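Long-range contacts in vinylacetyl-CoA Delta-isomerase (Nitrosopumilus maritimus SCM1, PDB 6VJR), which binds FAD and a [4Fe-4S] cluster and probably dehydrates 4-hydroxybutyryl-CoA and isomerises vinylacetyl-CoA: residues L17-F22 and Y226-Q231; F115-K120 and Y275-M280. All coordinates share one frame; numbering follows the deposited sequence. Where two conformers were deposited one is given.

Interaction 1: residues L17-F22 and Y226-Q231; sequences LKVYLF and YIYGRQ
Val-19 and Tyr-20 run parallel to Tyr-226 and Ile-227, the axes of strands 19-21 and 226-228 approaching to 4.7 Å at 22°, and three backbone hydrogen bonds alternate between them: Tyr-226 N to Lys-18 O, Tyr-20 N to Tyr-226 O (2.8 Å) and Tyr-228 N to Tyr-20 O. Tyr-226 bonds through its N and O to Lys-18 and Tyr-20, bracketing Val-19, and Tyr-20 in the same way to Tyr-226 and Tyr-228, bracketing Ile-227, as in parallel pairing. The side chains follow this register. With CG beside the backbone N (chi1 -59°), the Tyr-226 ring swings back along the neighbouring strand, its edge meeting Lys-18 O in plane, CD1 to O 3.4 Å. Farther out on the same ring, Leu-17 CD2 lies 3.7 Å from Tyr-226 CE1, while the hydroxyl is bonded to Ala-219 O.

The pairing attaches an N-terminal strand to a mixed sheet in which the other strand pairs are antiparallel, part of a fold probably related to the acyl-CoA dehydrogenases; strand 24-25 folds back on the far side of 19-21, and Ile-227 bonds on to Leu-256. Beyond the bridges, Leu-21 and Tyr-228 lie side by side: Leu-21 CD1 sits 3.8 Å from Tyr-228 CB, and CD2 of the same leucine stands over one ring face. Phe-22 then presents its edge to Arg-230, CE1 standing 3.5 Å above the centre of the guanidinium, the two planes 79° apart. Phe-22 covers one face of the guanidinium, while NE is salt-bridged to Asp-234 and NH1 to Glu-239 and Asp-244 of the second subunit. That subunit also brings His-399 against the Tyr-20 ring and receives Phe-22 N on Asp-396.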
loop_
_atom_site.group_PDB
_atom_site.type_symbol
_atom_site.label_atom_id
_atom_site.label_comp_id
_atom_site.label_asym_id
_atom_site.label_seq_id
_atom_site.Cartn_x
_atom_site.Cartn_y
_atom_site.Cartn_z
ATOM N N LEU A 17 -26.540 -37.538 -11.792
ATOM C CA LEU A 17 -26.225 -36.922 -10.497
ATOM C C LEU A 17 -27.453 -36.155 -10.035
ATOM O O LEU A 17 -28.158 -35.636 -10.882
ATOM C CB LEU A 17 -25.038 -35.958 -10.682
ATOM C CG LEU A 17 -23.620 -36.531 -10.523
ATOM C CD1 LEU A 17 -23.322 -37.701 -11.400
ATOM C CD2 LEU A 17 -22.543 -35.459 -10.685
ATOM N N LYS A 18 -27.676 -36.091 -8.719
ATOM C CA LYS A 18 -28.730 -35.285 -8.140
ATOM C C LYS A 18 -28.176 -33.875 -7.921
ATOM O O LYS A 18 -27.385 -33.666 -7.006
ATOM C CB LYS A 18 -29.228 -35.906 -6.832
ATOM C CG LYS A 18 -30.414 -35.171 -6.300
ATOM C CD LYS A 18 -30.926 -35.653 -4.950
ATOM C CE LYS A 18 -31.477 -37.007 -4.955
ATOM N NZ LYS A 18 -31.877 -37.426 -3.614
ATOM N N VAL A 19 -28.583 -32.931 -8.778
ATOM C CA VAL A 19 -28.057 -31.569 -8.760
ATOM C C VAL A 19 -29.204 -30.576 -8.681
ATOM O O VAL A 19 -30.044 -30.531 -9.574
ATOM C CB VAL A 19 -27.192 -31.253 -9.991
ATOM C CG1 VAL A 19 -26.702 -29.815 -10.000
ATOM C CG2 VAL A 19 -26.046 -32.221 -10.145
ATOM N N TYR A 20 -29.199 -29.760 -7.634
ATOM C CA TYR A 20 -30.188 -28.697 -7.509
ATOM C C TYR A 20 -29.578 -27.364 -7.926
ATOM O O TYR A 20 -28.524 -27.003 -7.417
ATOM C CB TYR A 20 -30.709 -28.596 -6.078
ATOM C CG TYR A 20 -31.613 -29.761 -5.730
ATOM C CD1 TYR A 20 -32.874 -29.886 -6.289
ATOM C CD2 TYR A 20 -31.190 -30.743 -4.869
ATOM C CE1 TYR A 20 -33.695 -30.961 -6.004
ATOM C CE2 TYR A 20 -32.021 -31.793 -4.546
ATOM C CZ TYR A 20 -33.276 -31.917 -5.118
ATOM O OH TYR A 20 -34.098 -32.998 -4.890
ATOM N N LEU A 21 -30.266 -26.657 -8.846
ATOM C CA LEU A 21 -29.893 -25.303 -9.245
ATOM C C LEU A 21 -31.167 -24.509 -9.461
ATOM O O LEU A 21 -32.000 -24.887 -10.279
ATOM C CB LEU A 21 -29.038 -25.375 -10.514
ATOM C CG LEU A 21 -28.699 -24.044 -11.195
ATOM C CD1 LEU A 21 -28.085 -23.033 -10.257
ATOM C CD2 LEU A 21 -27.758 -24.347 -12.326
ATOM N N PHE A 22 -31.327 -23.408 -8.702
ATOM C CA PHE A 22 -32.503 -22.569 -8.789
ATOM C C PHE A 22 -33.782 -23.361 -8.538
ATOM O O PHE A 22 -34.839 -23.074 -9.141
ATOM C CB PHE A 22 -32.587 -21.860 -10.145
ATOM C CG PHE A 22 -31.442 -20.917 -10.430
ATOM C CD1 PHE A 22 -31.028 -19.974 -9.491
ATOM C CD2 PHE A 22 -30.821 -20.937 -11.675
ATOM C CE1 PHE A 22 -29.993 -19.100 -9.790
ATOM C CE2 PHE A 22 -29.751 -20.090 -11.956
ATOM C CZ PHE A 22 -29.329 -19.189 -10.986
ATOM N N TYR A 226 -25.961 -32.598 -4.681
ATOM C CA TYR A 226 -25.200 -31.396 -5.026
ATOM C C TYR A 226 -26.144 -30.210 -5.081
ATOM O O TYR A 226 -27.192 -30.286 -5.737
ATOM C CB TYR A 226 -24.504 -31.520 -6.387
ATOM C CG TYR A 226 -23.527 -32.667 -6.496
ATOM C CD1 TYR A 226 -23.963 -33.917 -6.902
ATOM C CD2 TYR A 226 -22.185 -32.521 -6.188
ATOM C CE1 TYR A 226 -23.085 -34.988 -7.028
ATOM C CE2 TYR A 226 -21.298 -33.580 -6.314
ATOM C CZ TYR A 226 -21.746 -34.821 -6.728
ATOM O OH TYR A 226 -20.819 -35.826 -6.820
ATOM N N ILE A 227 -25.767 -29.117 -4.389
ATOM C CA ILE A 227 -26.533 -27.887 -4.434
ATOM C C ILE A 227 -25.633 -26.795 -5.016
ATOM O O ILE A 227 -24.642 -26.435 -4.413
ATOM C CB ILE A 227 -27.140 -27.512 -3.082
ATOM C CG1 ILE A 227 -27.935 -28.668 -2.449
ATOM C CG2 ILE A 227 -28.021 -26.286 -3.291
ATOM C CD1 ILE A 227 -28.437 -28.382 -1.060
ATOM N N TYR A 228 -25.970 -26.355 -6.222
ATOM C CA TYR A 228 -25.097 -25.493 -7.001
ATOM C C TYR A 228 -24.962 -24.121 -6.337
ATOM O O TYR A 228 -25.929 -23.579 -5.850
ATOM C CB TYR A 228 -25.676 -25.344 -8.409
ATOM C CG TYR A 228 -24.643 -25.223 -9.522
ATOM C CD1 TYR A 228 -24.130 -26.367 -10.132
ATOM C CD2 TYR A 228 -24.189 -23.996 -9.975
ATOM C CE1 TYR A 228 -23.154 -26.299 -11.092
ATOM C CE2 TYR A 228 -23.224 -23.921 -10.973
ATOM C CZ TYR A 228 -22.732 -25.076 -11.542
ATOM O OH TYR A 228 -21.784 -25.012 -12.517
ATOM N N GLY A 229 -23.771 -23.524 -6.399
ATOM C CA GLY A 229 -23.592 -22.158 -5.941
ATOM C C GLY A 229 -23.926 -21.124 -7.019
ATOM O O GLY A 229 -23.604 -21.269 -8.175
ATOM N N ARG A 230 -24.525 -20.006 -6.600
ATOM C CA ARG A 230 -24.690 -18.872 -7.487
ATOM C C ARG A 230 -23.336 -18.217 -7.721
ATOM O O ARG A 230 -22.399 -18.422 -6.958
ATOM C CB ARG A 230 -25.633 -17.835 -6.895
ATOM C CG ARG A 230 -27.089 -18.256 -6.846
ATOM C CD ARG A 230 -28.010 -17.070 -6.827
ATOM N NE ARG A 230 -28.078 -16.457 -8.157
ATOM C CZ ARG A 230 -29.142 -15.814 -8.621
ATOM N NH1 ARG A 230 -30.173 -15.521 -7.821
ATOM N NH2 ARG A 230 -29.134 -15.372 -9.869
ATOM N N GLN A 231 -23.249 -17.408 -8.758
ATOM C CA GLN A 231 -22.101 -16.567 -9.009
ATOM C C GLN A 231 -22.638 -15.192 -9.424
ATOM O O GLN A 231 -23.734 -15.117 -10.017
ATOM C CB GLN A 231 -21.196 -17.102 -10.114
ATOM C CG GLN A 231 -20.596 -18.457 -9.794
ATOM C CD GLN A 231 -19.565 -18.888 -10.808
ATOM O OE1 GLN A 231 -19.673 -18.575 -11.995
ATOM N NE2 GLN A 231 -18.529 -19.573 -10.342
#

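Interaction 2: residues F115-K120 and Y275-M280; sequences FEIDEK and YEFASM
Glu-276 meets Lys-120 in a salt bridge, Lys-120 NZ lying 2.8 Å from Glu-276 OE1 and reaching it from above the carboxylate plane, 39° out of it. The lysine stretches across fully extended, whereas the glutamate folds back: a bend at chi2 (-84°) turns its carboxylate toward helix 101-121. His-121 NE2 also bonds OE1, so that one oxygen gathers two donors from the same helix. Phe-277, next in sequence, fills the middle. Ile-117 CG1 stands over its face, 3.9 Å from the ring centroid, in a CH-pi contact, and Lys-120 CD lies at the edge, 3.9 Å from Phe-277 CE2. The far end of the ring reaches the helix backbone, CZ being 3.6 Å from Glu-116 O. Replacing Phe-277 by alanine is likely to leave Ile-117 without its CH-pi partner and to open a gap between the segments, so that the aliphatic part of Lys-120 could shift. At Met-280 the contact turns to a mixed pairing: the thioether crosses the Glu-116 side chain at about a right angle, its SD lies in plane at the edge of the Phe-277 ring, and its CE comes 3.4 Å from Glu-116 OE1. The other oxygen, OE2, is salt-bridged to Arg-284, one turn further along helix 278-292. The contact joins the end of helix 101-121 remote from the cluster ligand Cys-101 to the chain entering helix 278-292, with Met-271 of strand 269-272 touching both Ile-117 and Phe-277. An aromatic centre flanked by charge pairs to both sides implies that apolar burial and electrostatics act together in holding helix 101-121 against the chain that leads into helix 278-292.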
loop_
_atom_site.group_PDB
_atom_site.type_symbol
_atom_site.label_atom_id
_atom_site.label_comp_id
_atom_site.label_asym_id
_atom_site.label_seq_id
_atom_site.Cartn_x
_atom_site.Cartn_y
_atom_site.Cartn_z
ATOM N N PHE A 115 1.707 -42.890 3.183
ATOM C CA PHE A 115 2.941 -43.600 3.457
ATOM C C PHE A 115 3.313 -43.495 4.935
ATOM O O PHE A 115 3.685 -44.496 5.569
ATOM C CB PHE A 115 4.041 -43.067 2.533
ATOM C CG PHE A 115 5.354 -43.819 2.675
ATOM C CD1 PHE A 115 6.234 -43.519 3.701
ATOM C CD2 PHE A 115 5.729 -44.780 1.750
ATOM C CE1 PHE A 115 7.451 -44.141 3.786
ATOM C CE2 PHE A 115 6.943 -45.428 1.862
ATOM C CZ PHE A 115 7.799 -45.109 2.880
ATOM N N GLU A 116 3.168 -42.278 5.484
ATOM C CA GLU A 116 3.573 -42.010 6.851
ATOM C C GLU A 116 2.573 -42.586 7.847
ATOM O O GLU A 116 3.006 -43.047 8.887
ATOM C CB GLU A 116 3.889 -40.537 7.072
ATOM C CG GLU A 116 5.180 -40.177 6.331
ATOM C CD GLU A 116 5.708 -38.763 6.482
ATOM O OE1 GLU A 116 5.902 -38.387 7.660
ATOM O OE2 GLU A 116 5.977 -38.088 5.454
ATOM N N ILE A 117 1.269 -42.590 7.546
ATOM C CA ILE A 117 0.320 -43.264 8.404
ATOM C C ILE A 117 0.707 -44.731 8.545
ATOM O O ILE A 117 0.742 -45.251 9.659
ATOM C CB ILE A 117 -1.113 -43.144 7.868
ATOM C CG1 ILE A 117 -1.561 -41.692 7.728
ATOM C CG2 ILE A 117 -2.049 -43.946 8.761
ATOM C CD1 ILE A 117 -2.884 -41.495 7.025
ATOM N N ASP A 118 0.980 -45.392 7.402
ATOM C CA ASP A 118 1.286 -46.817 7.361
ATOM C C ASP A 118 2.567 -47.132 8.131
ATOM O O ASP A 118 2.638 -48.159 8.823
ATOM C CB ASP A 118 1.402 -47.326 5.936
ATOM C CG ASP A 118 0.107 -47.345 5.134
ATOM O OD1 ASP A 118 -0.993 -47.097 5.734
ATOM O OD2 ASP A 118 0.191 -47.616 3.910
ATOM N N GLU A 119 3.568 -46.259 7.986
ATOM C CA GLU A 119 4.840 -46.390 8.689
ATOM C C GLU A 119 4.595 -46.499 10.195
ATOM O O GLU A 119 5.214 -47.315 10.855
ATOM C CB GLU A 119 5.754 -45.243 8.252
ATOM C CG GLU A 119 7.186 -45.280 8.763
ATOM C CD GLU A 119 7.946 -44.078 8.206
ATOM O OE1 GLU A 119 7.415 -42.927 8.216
ATOM O OE2 GLU A 119 9.062 -44.301 7.715
ATOM N N LYS A 120 3.667 -45.699 10.736
ATOM C CA LYS A 120 3.392 -45.726 12.162
ATOM C C LYS A 120 2.437 -46.866 12.544
ATOM O O LYS A 120 2.644 -47.525 13.563
ATOM C CB LYS A 120 2.814 -44.376 12.596
ATOM C CG LYS A 120 2.477 -44.339 14.068
ATOM C CD LYS A 120 1.932 -43.013 14.549
ATOM C CE LYS A 120 1.544 -43.112 16.002
ATOM N NZ LYS A 120 0.921 -41.845 16.414
ATOM N N TYR A 275 -6.280 -39.772 13.668
ATOM C CA TYR A 275 -6.568 -38.357 13.768
ATOM C C TYR A 275 -5.315 -37.495 13.797
ATOM O O TYR A 275 -5.375 -36.342 13.384
ATOM C CB TYR A 275 -7.398 -38.113 15.032
ATOM C CG TYR A 275 -6.720 -38.511 16.320
ATOM C CD1 TYR A 275 -5.938 -37.599 17.016
ATOM C CD2 TYR A 275 -6.868 -39.783 16.836
ATOM C CE1 TYR A 275 -5.300 -37.951 18.184
ATOM C CE2 TYR A 275 -6.246 -40.145 18.013
ATOM C CZ TYR A 275 -5.455 -39.231 18.674
ATOM O OH TYR A 275 -4.874 -39.666 19.820
ATOM N N GLU A 276 -4.222 -38.040 14.336
ATOM C CA GLU A 276 -2.985 -37.293 14.459
ATOM C C GLU A 276 -2.368 -36.956 13.106
ATOM O O GLU A 276 -1.457 -36.127 13.071
ATOM C CB GLU A 276 -1.988 -38.008 15.370
ATOM C CG GLU A 276 -1.346 -39.248 14.770
ATOM C CD GLU A 276 -2.079 -40.585 14.832
ATOM O OE1 GLU A 276 -1.317 -41.588 14.792
ATOM O OE2 GLU A 276 -3.350 -40.650 14.901
ATOM N N PHE A 277 -2.841 -37.580 12.004
ATOM C CA PHE A 277 -2.298 -37.291 10.684
ATOM C C PHE A 277 -3.159 -36.310 9.908
ATOM O O PHE A 277 -2.780 -35.932 8.801
ATOM C CB PHE A 277 -2.080 -38.564 9.854
ATOM C CG PHE A 277 -0.888 -39.362 10.342
ATOM C CD1 PHE A 277 0.369 -39.109 9.818
ATOM C CD2 PHE A 277 -1.027 -40.360 11.309
ATOM C CE1 PHE A 277 1.461 -39.857 10.237
ATOM C CE2 PHE A 277 0.071 -41.094 11.734
ATOM C CZ PHE A 277 1.305 -40.831 11.211
ATOM N N ALA A 278 -4.282 -35.882 10.473
ATOM C CA ALA A 278 -5.100 -34.900 9.775
ATOM C C ALA A 278 -4.328 -33.606 9.506
ATOM O O ALA A 278 -4.400 -33.063 8.398
ATOM C CB ALA A 278 -6.390 -34.607 10.502
ATOM N N SER A 279 -3.580 -33.119 10.501
ATOM C CA SER A 279 -2.844 -31.872 10.347
ATOM C C SER A 279 -1.769 -32.030 9.268
ATOM O O SER A 279 -1.566 -31.128 8.470
ATOM C CB SER A 279 -2.272 -31.405 11.663
ATOM O OG SER A 279 -1.379 -32.382 12.170
ATOM N N MET A 280 -1.132 -33.206 9.183
ATOM C CA MET A 280 -0.135 -33.444 8.134
ATOM C C MET A 280 -0.757 -33.322 6.730
ATOM O O MET A 280 -0.215 -32.664 5.822
ATOM C CB MET A 280 0.499 -34.824 8.290
ATOM C CG MET A 280 1.500 -35.147 7.229
ATOM S SD MET A 280 2.227 -36.798 7.346
ATOM C CE MET A 280 3.210 -36.664 8.846
#

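In the fold
Interactions 1 and 2 share no strand or helix, and their centres lie 34 Å apart, yet their segments alternate along the chain, so the paths they close cross. Residues 17-22 and 226-231 form a largely buried contact within the sheet, held by main-chain bonds and backed by another subunit, which supplies carboxylates to the buried Arg-230. Residues 115-120 and 275-280 are only partly buried, are touched by no other chain, and rely mainly on side chains, with no backbone-to-backbone hydrogen bond between them: a buried aromatic ring, with the ion pair of the exposed Lys-120 at its margin. The first contact ties a strand to a sheet; the second sets a helix against the lead-in and first turn of another.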